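Local coordinates for penicillin-binding protein 2 (Pbp2) (Helicobacter pylori, PDB 5LP5), which probably cross-links cell-wall peptidoglycan as a penicillin-binding transpeptidase involved in cell shape, and is seen here in complex with its partner MreC, at residues 92-97 and 135-140; 255-260 and 443-448; 275-280 and 284-289; 456-461 and 465-470. All coordinates share one frame; numbering follows the deposited sequence.

Contact 1 of 4, residues 92-97 and 135-140; sequences QKFFPN and AKLIQT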
loop_
_atom_site.group_PDB
_atom_site.type_symbol
_atom_site.label_atom_id
_atom_site.label_comp_id
_atom_site.label_asym_id
_atom_site.label_seq_id
_atom_site.Cartn_x
_atom_site.Cartn_y
_atom_site.Cartn_z
ATOM N N GLN A 92 7.631 -1.664 -25.764
ATOM C CA GLN A 92 6.498 -1.179 -26.559
ATOM C C GLN A 92 5.492 -2.306 -26.827
ATOM O O GLN A 92 4.283 -2.119 -26.692
ATOM C CB GLN A 92 6.983 -0.571 -27.894
ATOM C CG GLN A 92 5.877 -0.084 -28.846
ATOM C CD GLN A 92 5.050 1.057 -28.278
ATOM O OE1 GLN A 92 5.564 1.901 -27.547
ATOM N NE2 GLN A 92 3.768 1.084 -28.607
ATOM N N LYS A 93 5.995 -3.472 -27.210
ATOM C CA LYS A 93 5.127 -4.622 -27.465
ATOM C C LYS A 93 4.230 -4.894 -26.254
ATOM O O LYS A 93 3.030 -5.055 -26.421
ATOM C CB LYS A 93 5.935 -5.879 -27.839
ATOM C CG LYS A 93 6.503 -5.871 -29.261
ATOM C CD LYS A 93 7.525 -6.979 -29.475
ATOM C CE LYS A 93 8.560 -6.607 -30.529
ATOM N NZ LYS A 93 9.756 -7.484 -30.417
ATOM N N PHE A 94 4.800 -4.911 -25.046
ATOM C CA PHE A 94 4.057 -5.276 -23.824
ATOM C C PHE A 94 3.089 -4.194 -23.372
ATOM O O PHE A 94 2.167 -4.462 -22.614
ATOM C CB PHE A 94 5.006 -5.587 -22.649
ATOM C CG PHE A 94 5.939 -6.736 -22.892
ATOM C CD1 PHE A 94 5.464 -7.957 -23.319
ATOM C CD2 PHE A 94 7.291 -6.589 -22.684
ATOM C CE1 PHE A 94 6.319 -9.012 -23.557
ATOM C CE2 PHE A 94 8.161 -7.641 -22.906
ATOM C CZ PHE A 94 7.672 -8.858 -23.348
ATOM N N PHE A 95 3.319 -2.961 -23.801
ATOM C CA PHE A 95 2.428 -1.841 -23.471
ATOM C C PHE A 95 2.177 -1.034 -24.737
ATOM O O PHE A 95 2.788 0.006 -24.948
ATOM C CB PHE A 95 3.049 -0.976 -22.368
ATOM C CG PHE A 95 3.492 -1.765 -21.185
ATOM C CD1 PHE A 95 2.629 -1.995 -20.138
ATOM C CD2 PHE A 95 4.754 -2.333 -21.148
ATOM C CE1 PHE A 95 3.025 -2.745 -19.041
ATOM C CE2 PHE A 95 5.155 -3.093 -20.072
ATOM C CZ PHE A 95 4.293 -3.287 -19.005
ATOM N N PRO A 96 1.281 -1.530 -25.606
ATOM C CA PRO A 96 1.081 -0.872 -26.900
ATOM C C PRO A 96 0.326 0.441 -26.739
ATOM O O PRO A 96 0.179 1.190 -27.693
ATOM C CB PRO A 96 0.253 -1.894 -27.690
ATOM C CG PRO A 96 -0.471 -2.696 -26.659
ATOM C CD PRO A 96 0.313 -2.620 -25.374
ATOM N N ASN A 97 -0.124 0.699 -25.514
ATOM C CA ASN A 97 -0.871 1.887 -25.165
ATOM C C ASN A 97 0.031 3.087 -24.820
ATOM O O ASN A 97 -0.475 4.106 -24.365
ATOM C CB ASN A 97 -1.765 1.539 -23.970
ATOM C CG ASN A 97 -2.990 2.414 -23.882
ATOM O OD1 ASN A 97 -3.614 2.725 -24.894
ATOM N ND2 ASN A 97 -3.358 2.797 -22.661
ATOM N N ALA A 135 5.505 -13.392 -16.935
ATOM C CA ALA A 135 6.327 -14.467 -17.516
ATOM C C ALA A 135 7.093 -14.076 -18.785
ATOM O O ALA A 135 8.209 -14.539 -19.028
ATOM C CB ALA A 135 5.461 -15.690 -17.797
ATOM N N LYS A 136 6.483 -13.237 -19.608
ATOM C CA LYS A 136 7.112 -12.818 -20.843
ATOM C C LYS A 136 8.260 -11.861 -20.572
ATOM O O LYS A 136 9.293 -11.924 -21.242
ATOM C CB LYS A 136 6.063 -12.225 -21.767
ATOM C CG LYS A 136 5.046 -13.280 -22.170
ATOM C CD LYS A 136 4.198 -12.909 -23.386
ATOM C CE LYS A 136 2.992 -12.065 -23.004
ATOM N NZ LYS A 136 2.699 -11.007 -24.027
ATOM N N LEU A 137 8.106 -10.998 -19.574
ATOM C CA LEU A 137 9.189 -10.115 -19.153
ATOM C C LEU A 137 10.384 -10.894 -18.589
ATOM O O LEU A 137 11.532 -10.514 -18.770
ATOM C CB LEU A 137 8.684 -9.096 -18.131
ATOM C CG LEU A 137 8.128 -7.791 -18.728
ATOM C CD1 LEU A 137 6.965 -8.070 -19.668
ATOM C CD2 LEU A 137 7.699 -6.817 -17.642
ATOM N N ILE A 138 10.109 -12.007 -17.939
ATOM C CA ILE A 138 11.141 -12.844 -17.346
ATOM C C ILE A 138 12.006 -13.547 -18.385
ATOM O O ILE A 138 13.114 -13.941 -18.085
ATOM C CB ILE A 138 10.493 -13.874 -16.377
ATOM C CG1 ILE A 138 10.152 -13.203 -15.054
ATOM C CG2 ILE A 138 11.377 -15.089 -16.125
ATOM C CD1 ILE A 138 11.321 -12.438 -14.461
ATOM N N GLN A 139 11.506 -13.688 -19.603
ATOM C CA GLN A 139 12.225 -14.403 -20.657
ATOM C C GLN A 139 13.351 -13.572 -21.235
ATOM O O GLN A 139 14.263 -14.130 -21.834
ATOM C CB GLN A 139 11.301 -14.791 -21.811
ATOM C CG GLN A 139 10.141 -15.664 -21.418
ATOM C CD GLN A 139 10.542 -16.844 -20.559
ATOM O OE1 GLN A 139 11.297 -17.713 -20.976
ATOM N NE2 GLN A 139 10.010 -16.889 -19.365
ATOM N N THR A 140 13.285 -12.253 -21.083
ATOM C CA THR A 140 14.304 -11.353 -21.643
ATOM C C THR A 140 15.317 -10.967 -20.556
ATOM O O THR A 140 14.928 -10.430 -19.504
ATOM C CB THR A 140 13.635 -10.115 -22.271
ATOM O OG1 THR A 140 12.811 -9.467 -21.296
ATOM C CG2 THR A 140 12.734 -10.529 -23.461
#

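Contact 2 of 4, residues 255-260 and 443-448; sequences LVMDAE and QVLAYT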
loop_
_atom_site.group_PDB
_atom_site.type_symbol
_atom_site.label_atom_id
_atom_site.label_comp_id
_atom_site.label_asym_id
_atom_site.label_seq_id
_atom_site.Cartn_x
_atom_site.Cartn_y
_atom_site.Cartn_z
ATOM N N LEU A 255 -18.922 19.883 11.810
ATOM C CA LEU A 255 -18.050 19.329 12.834
ATOM C C LEU A 255 -18.851 18.709 13.932
ATOM O O LEU A 255 -19.767 19.318 14.444
ATOM C CB LEU A 255 -17.204 20.431 13.465
ATOM C CG LEU A 255 -16.063 21.018 12.641
ATOM C CD1 LEU A 255 -15.579 22.312 13.277
ATOM C CD2 LEU A 255 -14.933 20.002 12.546
ATOM N N VAL A 256 -18.491 17.485 14.288
ATOM C CA VAL A 256 -19.043 16.831 15.465
ATOM C C VAL A 256 -17.885 16.540 16.394
ATOM O O VAL A 256 -16.834 16.091 15.930
ATOM C CB VAL A 256 -19.752 15.511 15.115
ATOM C CG1 VAL A 256 -20.184 14.794 16.376
ATOM C CG2 VAL A 256 -20.951 15.771 14.226
ATOM N N MET A 257 -18.077 16.780 17.689
ATOM C CA MET A 257 -16.991 16.583 18.635
ATOM C C MET A 257 -17.414 16.069 19.995
ATOM O O MET A 257 -18.287 16.615 20.637
ATOM C CB MET A 257 -16.235 17.881 18.836
ATOM C CG MET A 257 -15.057 17.737 19.792
ATOM S SD MET A 257 -14.131 19.254 20.088
ATOM C CE MET A 257 -15.313 20.251 20.983
ATOM N N ASP A 258 -16.745 15.018 20.444
ATOM C CA ASP A 258 -16.852 14.549 21.825
ATOM C C ASP A 258 -16.323 15.652 22.746
ATOM O O ASP A 258 -15.119 15.879 22.824
ATOM C CB ASP A 258 -16.025 13.270 21.975
ATOM C CG ASP A 258 -16.192 12.605 23.322
ATOM O OD1 ASP A 258 -16.409 13.334 24.313
ATOM O OD2 ASP A 258 -16.074 11.352 23.396
ATOM N N ALA A 259 -17.232 16.324 23.441
ATOM C CA ALA A 259 -16.897 17.517 24.224
ATOM C C ALA A 259 -16.158 17.245 25.549
ATOM O O ALA A 259 -15.795 18.192 26.272
ATOM C CB ALA A 259 -18.164 18.326 24.492
ATOM N N GLU A 260 -15.940 15.964 25.863
ATOM C CA GLU A 260 -15.222 15.554 27.081
ATOM C C GLU A 260 -13.733 15.295 26.874
ATOM O O GLU A 260 -12.971 15.345 27.841
ATOM C CB GLU A 260 -15.850 14.291 27.676
ATOM C CG GLU A 260 -17.261 14.490 28.205
ATOM C CD GLU A 260 -17.925 13.203 28.644
ATOM O OE1 GLU A 260 -17.878 12.215 27.870
ATOM O OE2 GLU A 260 -18.496 13.201 29.756
ATOM N N GLN A 443 -13.043 27.094 15.991
ATOM C CA GLN A 443 -13.139 27.984 17.154
ATOM C C GLN A 443 -14.534 27.965 17.759
ATOM O O GLN A 443 -14.689 27.854 18.994
ATOM C CB GLN A 443 -12.709 29.422 16.788
ATOM C CG GLN A 443 -11.184 29.560 16.714
ATOM C CD GLN A 443 -10.686 30.903 16.226
ATOM O OE1 GLN A 443 -11.306 31.551 15.384
ATOM N NE2 GLN A 443 -9.544 31.323 16.757
ATOM N N VAL A 444 -15.544 28.039 16.886
ATOM C CA VAL A 444 -16.956 28.052 17.318
ATOM C C VAL A 444 -17.313 26.748 18.036
ATOM O O VAL A 444 -17.987 26.764 19.071
ATOM C CB VAL A 444 -17.896 28.255 16.119
ATOM C CG1 VAL A 444 -19.351 28.195 16.552
ATOM C CG2 VAL A 444 -17.606 29.581 15.432
ATOM N N LEU A 445 -16.844 25.630 17.476
ATOM C CA LEU A 445 -17.039 24.290 18.040
ATOM C C LEU A 445 -16.427 24.132 19.427
ATOM O O LEU A 445 -17.102 23.628 20.351
ATOM C CB LEU A 445 -16.437 23.236 17.102
ATOM C CG LEU A 445 -16.416 21.785 17.596
ATOM C CD1 LEU A 445 -17.769 21.112 17.472
ATOM C CD2 LEU A 445 -15.376 20.994 16.836
ATOM N N ALA A 446 -15.154 24.511 19.575
ATOM C CA ALA A 446 -14.488 24.399 20.867
ATOM C C ALA A 446 -15.225 25.260 21.896
ATOM O O ALA A 446 -15.477 24.846 23.044
ATOM C CB ALA A 446 -13.038 24.827 20.758
ATOM N N TYR A 447 -15.557 26.462 21.455
ATOM C CA TYR A 447 -16.316 27.426 22.236
ATOM C C TYR A 447 -17.643 26.840 22.701
ATOM O O TYR A 447 -17.966 26.900 23.891
ATOM C CB TYR A 447 -16.507 28.701 21.371
ATOM C CG TYR A 447 -17.668 29.618 21.688
ATOM C CD1 TYR A 447 -17.708 30.362 22.864
ATOM C CD2 TYR A 447 -18.693 29.785 20.767
ATOM C CE1 TYR A 447 -18.759 31.227 23.132
ATOM C CE2 TYR A 447 -19.747 30.638 21.018
ATOM C CZ TYR A 447 -19.783 31.364 22.200
ATOM O OH TYR A 447 -20.837 32.232 22.413
ATOM N N THR A 448 -18.408 26.260 21.777
ATOM C CA THR A 448 -19.690 25.629 22.127
ATOM C C THR A 448 -19.562 24.487 23.181
ATOM O O THR A 448 -20.424 24.339 24.047
ATOM C CB THR A 448 -20.379 25.077 20.868
ATOM O OG1 THR A 448 -20.499 26.121 19.899
ATOM C CG2 THR A 448 -21.746 24.501 21.205
#

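Contact 3 of 4, residues 275-280 and 284-289; sequences LNDFVG and QDKWQK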
loop_
_atom_site.group_PDB
_atom_site.type_symbol
_atom_site.label_atom_id
_atom_site.label_comp_id
_atom_site.label_asym_id
_atom_site.label_seq_id
_atom_site.Cartn_x
_atom_site.Cartn_y
_atom_site.Cartn_z
ATOM N N LEU A 275 -8.931 12.477 -3.321
ATOM C CA LEU A 275 -7.528 12.311 -2.988
ATOM C C LEU A 275 -6.767 11.414 -3.962
ATOM O O LEU A 275 -5.557 11.557 -4.107
ATOM C CB LEU A 275 -7.400 11.763 -1.581
ATOM C CG LEU A 275 -7.864 12.685 -0.452
ATOM C CD1 LEU A 275 -7.980 11.873 0.841
ATOM C CD2 LEU A 275 -6.953 13.907 -0.237
ATOM N N ASN A 276 -7.461 10.486 -4.627
ATOM C CA ASN A 276 -6.776 9.565 -5.540
ATOM C C ASN A 276 -6.207 10.260 -6.778
ATOM O O ASN A 276 -5.282 9.754 -7.388
ATOM C CB ASN A 276 -7.704 8.448 -5.984
ATOM C CG ASN A 276 -7.931 7.430 -4.927
ATOM O OD1 ASN A 276 -7.033 6.670 -4.571
ATOM N ND2 ASN A 276 -9.161 7.359 -4.452
ATOM N N ASP A 277 -6.754 11.412 -7.153
ATOM C CA ASP A 277 -6.296 12.097 -8.370
ATOM C C ASP A 277 -4.901 12.716 -8.207
ATOM O O ASP A 277 -4.269 13.083 -9.190
ATOM C CB ASP A 277 -7.308 13.166 -8.802
ATOM C CG ASP A 277 -8.671 12.589 -9.145
ATOM O OD1 ASP A 277 -8.741 11.404 -9.550
ATOM O OD2 ASP A 277 -9.679 13.316 -9.002
ATOM N N PHE A 278 -4.425 12.826 -6.972
ATOM C CA PHE A 278 -3.092 13.339 -6.714
ATOM C C PHE A 278 -2.013 12.249 -6.700
ATOM O O PHE A 278 -0.829 12.557 -6.881
ATOM C CB PHE A 278 -3.060 14.129 -5.384
ATOM C CG PHE A 278 -3.711 15.471 -5.479
ATOM C CD1 PHE A 278 -5.083 15.598 -5.319
ATOM C CD2 PHE A 278 -2.961 16.604 -5.770
ATOM C CE1 PHE A 278 -5.696 16.829 -5.442
ATOM C CE2 PHE A 278 -3.567 17.841 -5.891
ATOM C CZ PHE A 278 -4.938 17.951 -5.728
ATOM N N VAL A 279 -2.398 10.993 -6.505
ATOM C CA VAL A 279 -1.412 9.982 -6.105
ATOM C C VAL A 279 -0.209 9.802 -7.059
ATOM O O VAL A 279 0.932 9.693 -6.580
ATOM C CB VAL A 279 -2.071 8.628 -5.762
ATOM C CG1 VAL A 279 -1.013 7.563 -5.519
ATOM C CG2 VAL A 279 -2.961 8.776 -4.529
ATOM N N GLY A 280 -0.433 9.770 -8.374
ATOM C CA GLY A 280 0.672 9.604 -9.311
ATOM C C GLY A 280 1.147 10.901 -9.925
ATOM O O GLY A 280 1.536 10.913 -11.086
ATOM N N GLN A 284 -2.626 17.799 -15.626
ATOM C CA GLN A 284 -2.859 19.196 -16.017
ATOM C C GLN A 284 -4.355 19.460 -16.092
ATOM O O GLN A 284 -4.827 20.530 -15.702
ATOM C CB GLN A 284 -2.238 19.531 -17.400
ATOM C CG GLN A 284 -0.732 19.292 -17.548
ATOM C CD GLN A 284 0.098 20.574 -17.671
ATOM O OE1 GLN A 284 -0.377 21.597 -18.173
ATOM N NE2 GLN A 284 1.357 20.510 -17.236
ATOM N N ASP A 285 -5.090 18.473 -16.595
ATOM C CA ASP A 285 -6.543 18.565 -16.697
ATOM C C ASP A 285 -7.275 18.661 -15.348
ATOM O O ASP A 285 -8.192 19.433 -15.205
ATOM C CB ASP A 285 -7.127 17.380 -17.479
ATOM C CG ASP A 285 -8.627 17.506 -17.647
ATOM O OD1 ASP A 285 -9.054 18.606 -18.045
ATOM O OD2 ASP A 285 -9.385 16.552 -17.370
ATOM N N LYS A 286 -6.882 17.860 -14.368
ATOM C CA LYS A 286 -7.570 17.853 -13.078
ATOM C C LYS A 286 -7.152 18.994 -12.175
ATOM O O LYS A 286 -7.940 19.437 -11.354
ATOM C CB LYS A 286 -7.366 16.516 -12.390
ATOM C CG LYS A 286 -8.265 15.476 -12.995
ATOM C CD LYS A 286 -7.800 14.088 -12.656
ATOM C CE LYS A 286 -8.996 13.154 -12.533
ATOM N NZ LYS A 286 -8.611 11.733 -12.799
ATOM N N TRP A 287 -5.928 19.481 -12.339
ATOM C CA TRP A 287 -5.463 20.628 -11.570
ATOM C C TRP A 287 -6.219 21.886 -11.974
ATOM O O TRP A 287 -6.572 22.701 -11.133
ATOM C CB TRP A 287 -3.963 20.832 -11.759
ATOM C CG TRP A 287 -3.438 21.994 -10.994
ATOM C CD1 TRP A 287 -3.000 23.181 -11.510
ATOM C CD2 TRP A 287 -3.312 22.104 -9.567
ATOM N NE1 TRP A 287 -2.592 24.019 -10.496
ATOM C CE2 TRP A 287 -2.779 23.384 -9.292
ATOM C CE3 TRP A 287 -3.608 21.257 -8.501
ATOM C CZ2 TRP A 287 -2.533 23.828 -7.987
ATOM C CZ3 TRP A 287 -3.359 21.696 -7.205
ATOM C CH2 TRP A 287 -2.832 22.968 -6.960
ATOM N N GLN A 288 -6.461 22.040 -13.266
ATOM C CA GLN A 288 -7.277 23.141 -13.775
ATOM C C GLN A 288 -8.694 23.041 -13.219
ATOM O O GLN A 288 -9.295 24.043 -12.825
ATOM C CB GLN A 288 -7.293 23.127 -15.322
ATOM C CG GLN A 288 -7.975 24.311 -15.998
ATOM C CD GLN A 288 -9.484 24.172 -16.026
ATOM O OE1 GLN A 288 -10.016 23.056 -16.081
ATOM N NE2 GLN A 288 -10.185 25.306 -15.983
ATOM N N LYS A 289 -9.230 21.828 -13.188
ATOM C CA LYS A 289 -10.607 21.628 -12.737
ATOM C C LYS A 289 -10.784 22.033 -11.289
ATOM O O LYS A 289 -11.827 22.535 -10.912
ATOM C CB LYS A 289 -11.070 20.179 -12.956
ATOM C CG LYS A 289 -11.439 19.859 -14.406
ATOM C CD LYS A 289 -12.650 18.960 -14.522
ATOM C CE LYS A 289 -13.123 18.871 -15.967
ATOM N NZ LYS A 289 -12.110 18.257 -16.869
#

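Contact 4 of 4, residues 456-461 and 465-470; sequences LATPHF and NKQPLK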
loop_
_atom_site.group_PDB
_atom_site.type_symbol
_atom_site.label_atom_id
_atom_site.label_comp_id
_atom_site.label_asym_id
_atom_site.label_seq_id
_atom_site.Cartn_x
_atom_site.Cartn_y
_atom_site.Cartn_z
ATOM N N LEU A 456 -12.711 23.174 28.331
ATOM C CA LEU A 456 -12.370 23.411 26.917
ATOM C C LEU A 456 -11.618 22.256 26.251
ATOM O O LEU A 456 -10.492 21.913 26.622
ATOM C CB LEU A 456 -11.524 24.686 26.794
ATOM C CG LEU A 456 -11.180 25.152 25.375
ATOM C CD1 LEU A 456 -12.431 25.534 24.590
ATOM C CD2 LEU A 456 -10.201 26.314 25.445
ATOM N N ALA A 457 -12.239 21.683 25.240
ATOM C CA ALA A 457 -11.660 20.542 24.561
ATOM C C ALA A 457 -10.713 21.010 23.476
ATOM O O ALA A 457 -11.013 21.950 22.750
ATOM C CB ALA A 457 -12.770 19.703 23.944
ATOM N N THR A 458 -9.568 20.355 23.369
ATOM C CA THR A 458 -8.706 20.500 22.195
ATOM C C THR A 458 -9.175 19.506 21.127
ATOM O O THR A 458 -8.976 18.291 21.315
ATOM C CB THR A 458 -7.237 20.200 22.542
ATOM O OG1 THR A 458 -6.764 21.169 23.478
ATOM C CG2 THR A 458 -6.367 20.245 21.326
ATOM N N PRO A 459 -9.798 20.004 20.014
ATOM C CA PRO A 459 -10.231 19.078 18.953
ATOM C C PRO A 459 -9.050 18.383 18.350
ATOM O O PRO A 459 -8.001 18.999 18.223
ATOM C CB PRO A 459 -10.888 19.990 17.916
ATOM C CG PRO A 459 -11.221 21.240 18.656
ATOM C CD PRO A 459 -10.124 21.397 19.668
ATOM N N HIS A 460 -9.192 17.106 18.022
ATOM C CA HIS A 460 -8.098 16.360 17.421
ATOM C C HIS A 460 -8.670 15.197 16.674
ATOM O O HIS A 460 -9.826 14.883 16.847
ATOM C CB HIS A 460 -7.054 15.916 18.464
ATOM C CG HIS A 460 -7.601 15.050 19.550
ATOM N ND1 HIS A 460 -8.290 15.556 20.630
ATOM C CD2 HIS A 460 -7.537 13.711 19.737
ATOM C CE1 HIS A 460 -8.645 14.561 21.425
ATOM N NE2 HIS A 460 -8.193 13.431 20.908
ATOM N N PHE A 461 -7.858 14.606 15.804
ATOM C CA PHE A 461 -8.264 13.481 14.965
ATOM C C PHE A 461 -7.595 12.176 15.399
ATOM O O PHE A 461 -8.192 11.108 15.304
ATOM C CB PHE A 461 -7.913 13.752 13.510
ATOM C CG PHE A 461 -8.759 14.816 12.873
ATOM C CD1 PHE A 461 -10.019 14.522 12.381
ATOM C CD2 PHE A 461 -8.292 16.113 12.768
ATOM C CE1 PHE A 461 -10.791 15.492 11.784
ATOM C CE2 PHE A 461 -9.054 17.092 12.174
ATOM C CZ PHE A 461 -10.306 16.780 11.685
ATOM N N ASN A 465 -3.856 10.636 20.552
ATOM C CA ASN A 465 -3.428 11.980 20.971
ATOM C C ASN A 465 -4.166 12.425 22.240
ATOM O O ASN A 465 -5.107 13.201 22.165
ATOM C CB ASN A 465 -3.718 12.971 19.845
ATOM C CG ASN A 465 -2.735 14.127 19.785
ATOM O OD1 ASN A 465 -1.903 14.348 20.670
ATOM N ND2 ASN A 465 -2.825 14.872 18.697
ATOM N N LYS A 466 -3.724 11.933 23.400
ATOM C CA LYS A 466 -4.327 12.273 24.703
ATOM C C LYS A 466 -4.204 13.770 24.970
ATOM O O LYS A 466 -3.180 14.260 25.445
ATOM C CB LYS A 466 -3.644 11.497 25.835
ATOM C CG LYS A 466 -4.051 11.911 27.258
ATOM C CD LYS A 466 -2.983 11.527 28.282
ATOM C CE LYS A 466 -3.404 11.814 29.712
ATOM N NZ LYS A 466 -2.377 11.304 30.666
ATOM N N GLN A 467 -5.261 14.492 24.656
ATOM C CA GLN A 467 -5.275 15.934 24.822
ATOM C C GLN A 467 -6.058 16.283 26.080
ATOM O O GLN A 467 -7.291 16.221 26.066
ATOM C CB GLN A 467 -5.939 16.589 23.604
ATOM C CG GLN A 467 -5.067 16.661 22.361
ATOM C CD GLN A 467 -3.711 17.278 22.668
ATOM O OE1 GLN A 467 -2.708 16.577 22.726
ATOM N NE2 GLN A 467 -3.684 18.587 22.909
ATOM N N PRO A 468 -5.359 16.638 27.174
ATOM C CA PRO A 468 -6.092 16.989 28.384
ATOM C C PRO A 468 -6.984 18.198 28.174
ATOM O O PRO A 468 -6.673 19.070 27.366
ATOM C CB PRO A 468 -4.999 17.292 29.415
ATOM C CG PRO A 468 -3.755 17.475 28.639
ATOM C CD PRO A 468 -3.907 16.682 27.377
ATOM N N LEU A 469 -8.107 18.217 28.884
ATOM C CA LEU A 469 -9.012 19.346 28.853
ATOM C C LEU A 469 -8.330 20.537 29.489
ATOM O O LEU A 469 -7.426 20.379 30.304
ATOM C CB LEU A 469 -10.297 19.034 29.611
ATOM C CG LEU A 469 -11.209 17.992 28.987
ATOM C CD1 LEU A 469 -12.402 17.751 29.901
ATOM C CD2 LEU A 469 -11.667 18.443 27.606
ATOM N N LYS A 470 -8.782 21.726 29.105
ATOM C CA LYS A 470 -8.268 22.975 29.648
ATOM C C LYS A 470 -9.340 23.705 30.445
ATOM O O LYS A 470 -10.527 23.668 30.094
ATOM C CB LYS A 470 -7.787 23.861 28.512
ATOM C CG LYS A 470 -6.764 23.185 27.645
ATOM C CD LYS A 470 -6.649 23.872 26.313
ATOM C CE LYS A 470 -5.379 23.427 25.620
ATOM N NZ LYS A 470 -5.118 24.260 24.415
HETATM O O HOH W 1 -8.964 17.867 24.580
#

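Contact 1 of 4, residues 92-97 and 135-140
The C-terminal ends of helix 81-94 and helix 134-138 come together with Phe94 and Leu137 as the nearest backbone pair, their CA atoms 8.5 Å apart. This is a helix-end to helix-end packing within the dimerisation domain, far from the chain's centre, carried by one aromatic ring and two side chains of the second helix. Phe94 sends its ring to the second helix from the last turn of its own; chi1 of -61° sets CG opposite the carbonyl carbon. One methyl, CD1 of Leu137, lies over a face of that ring in a CH-pi contact, 3.5 Å from the centroid and 16° off the normal. It sits slightly toward the rim, near CD2 and CE2 of Phe94. One residue earlier, Lys136 brings CB to 3.7 Å from Phe94 CE1, an oblique approach. At Phe95 the chain leaves helical geometry, and Phe95 and Leu137 both pack on Val73 of strand 63-76. Segment 135-140 also meets the MreC chain: Lys136 and Gln139 pack on Ile125 of MreC, and Gln139 OE1 is hydrogen-bonded to NH2 of Arg154 of MreC. The amide of Gln139 turns back along its own segment, with NE2 donating to Ala135 O at 3.0 Å.

Contact 2 of 4, residues 255-260 and 443-448
Leu445 on helix 441-453 packs between Leu255 and Met257 of strand 252-258, helix on sheet in the buried centre of the transpeptidase domain, whose five-stranded antiparallel sheet is that of the penicillin-binding and serine beta-lactamase fold. The short segments run 35° apart with axes 9.5 Å from each other. Alternation along the strand turns Leu255 and Met257 toward the helix and Val256 away from it. The tight part centres on Leu445: CD2 lies 3.8 Å from Leu255 CD1 and likewise 3.8 Å from Met257 CB, while CD1 rests against the same Met257 CB. The anti CG (chi1 174°) carries both methyls to the strand, and Leu445 also reaches Ala557 and Thr559 on the neighbouring strand 556-562. Met257 bends at its thioether, which brings CE to 3.9 Å from Leu445 CG; Ala446 CA is more distant, 4.2 Å from Met257 CE. Ala457 and Pro459 of the following loop also pack on Met257. The loose side lies beyond Met257, where the chain makes no close contact with residues 443-448, though Ala259 O keeps a weak hydrogen bond to Thr453, further along the helix. Glu260, partly exposed, pairs with Lys555 in a salt bridge. An Asx turn shapes this end, Glu260 N donating to Asp258 OD1 at 3.1 Å, nearly in line with the C-O bond.

Contact 3 of 4, residues 275-280 and 284-289
Asp277 and Lys286 pair in a salt bridge where the loop ahead of helix 284-291, helical in phi/psi over 275-279, packs on the helix's first turn. The bond is weak, NZ of Lys286 lying 3.3 Å from Asp277 OD1, and the two side chains cross at about a right angle. The lysine chain touches the carboxylate too, CE 3.5 Å from Asp277 CG. A second pair closes the other flank: Phe278 CE2 meets Trp287 CZ3 at 4.1 Å, each near the plane of the other ring system, so the rings touch by their edges rather than stacking. Trp287 holds CG anti to its backbone N (chi1 180°), which carries the indole out toward Phe278 and Leu298. In the next shell Phe278 is fixed by aromatic neighbours, stacked on Tyr165 and meeting Tyr273 at a steep angle. Tyr165, and Tyr153, whose backbone oxygen takes a bond from Asn276 ND2, belong to the dimerisation domain, so the loop joins transpeptidase sequence to the N-terminal part. Just ahead of the helix, Ser283 OG accepts from Lys286 N. Within the helix Lys289 NZ is in a salt bridge with Asp285, its weak bonds to OD1 and OD2 both 3.3 Å.

Contact 4 of 4, residues 456-461 and 465-470
The imidazole of His460 has the backbone oxygen of Asn465 above one face, 3.3 Å from its plane and toward the rim, and CG of Gln467 over that same face in a CH-pi contact 4.2 Å from the ring centroid. At its edge, ND1 donates in plane to Thr458 O at 2.9 Å and 172°, which fixes the rotation of the ring. The two segments form an irregular hairpin-like antiparallel pair, running 166° apart after helix 441-453 in the transpeptidase domain. His460 places CG between its backbone N and carbonyl carbon, chi1 59°, and this brings the imidazole back to Thr458. Beside it, Thr458 CB and CG2 lean on the aliphatic part of Gln467, while the extended chain of Lys470 runs past on the other flank, CE 3.4 Å from Thr458 OG1. Leu469 CD2 packs against Ala457. Regular pairing occurs at one bridge, Leu456 with Lys470, a hydrogen-bonded pair: Leu456 N gives to Lys470 O at 2.8 Å and Lys470 N to Leu456 O at 3.0 Å. Where the segments diverge, a water takes over, accepting from Thr458 N and donating to Gln467 O, 2.8 Å from that oxygen.

How the contacts relate
Contact 2 is the core of the set, wholly buried and apolar, and contact 4 lies directly on it, their centres about 10 Å apart: the two touch where Leu456 CD1 of contact 4 packs on Ala446 O of contact 2. Packing alone gives way there to backbone bonds, a water and a lysine at the protein's surface. Contact 3, centred about 33 Å from contact 2, lies between its two segments in sequence and combines a weak salt bridge with ring edges next to tyrosines of the dimerisation domain. Contact 1 stands apart in the dimerisation domain, its centre about 56 Å from that of contact 2; among the four contacts, MreC touches this one alone.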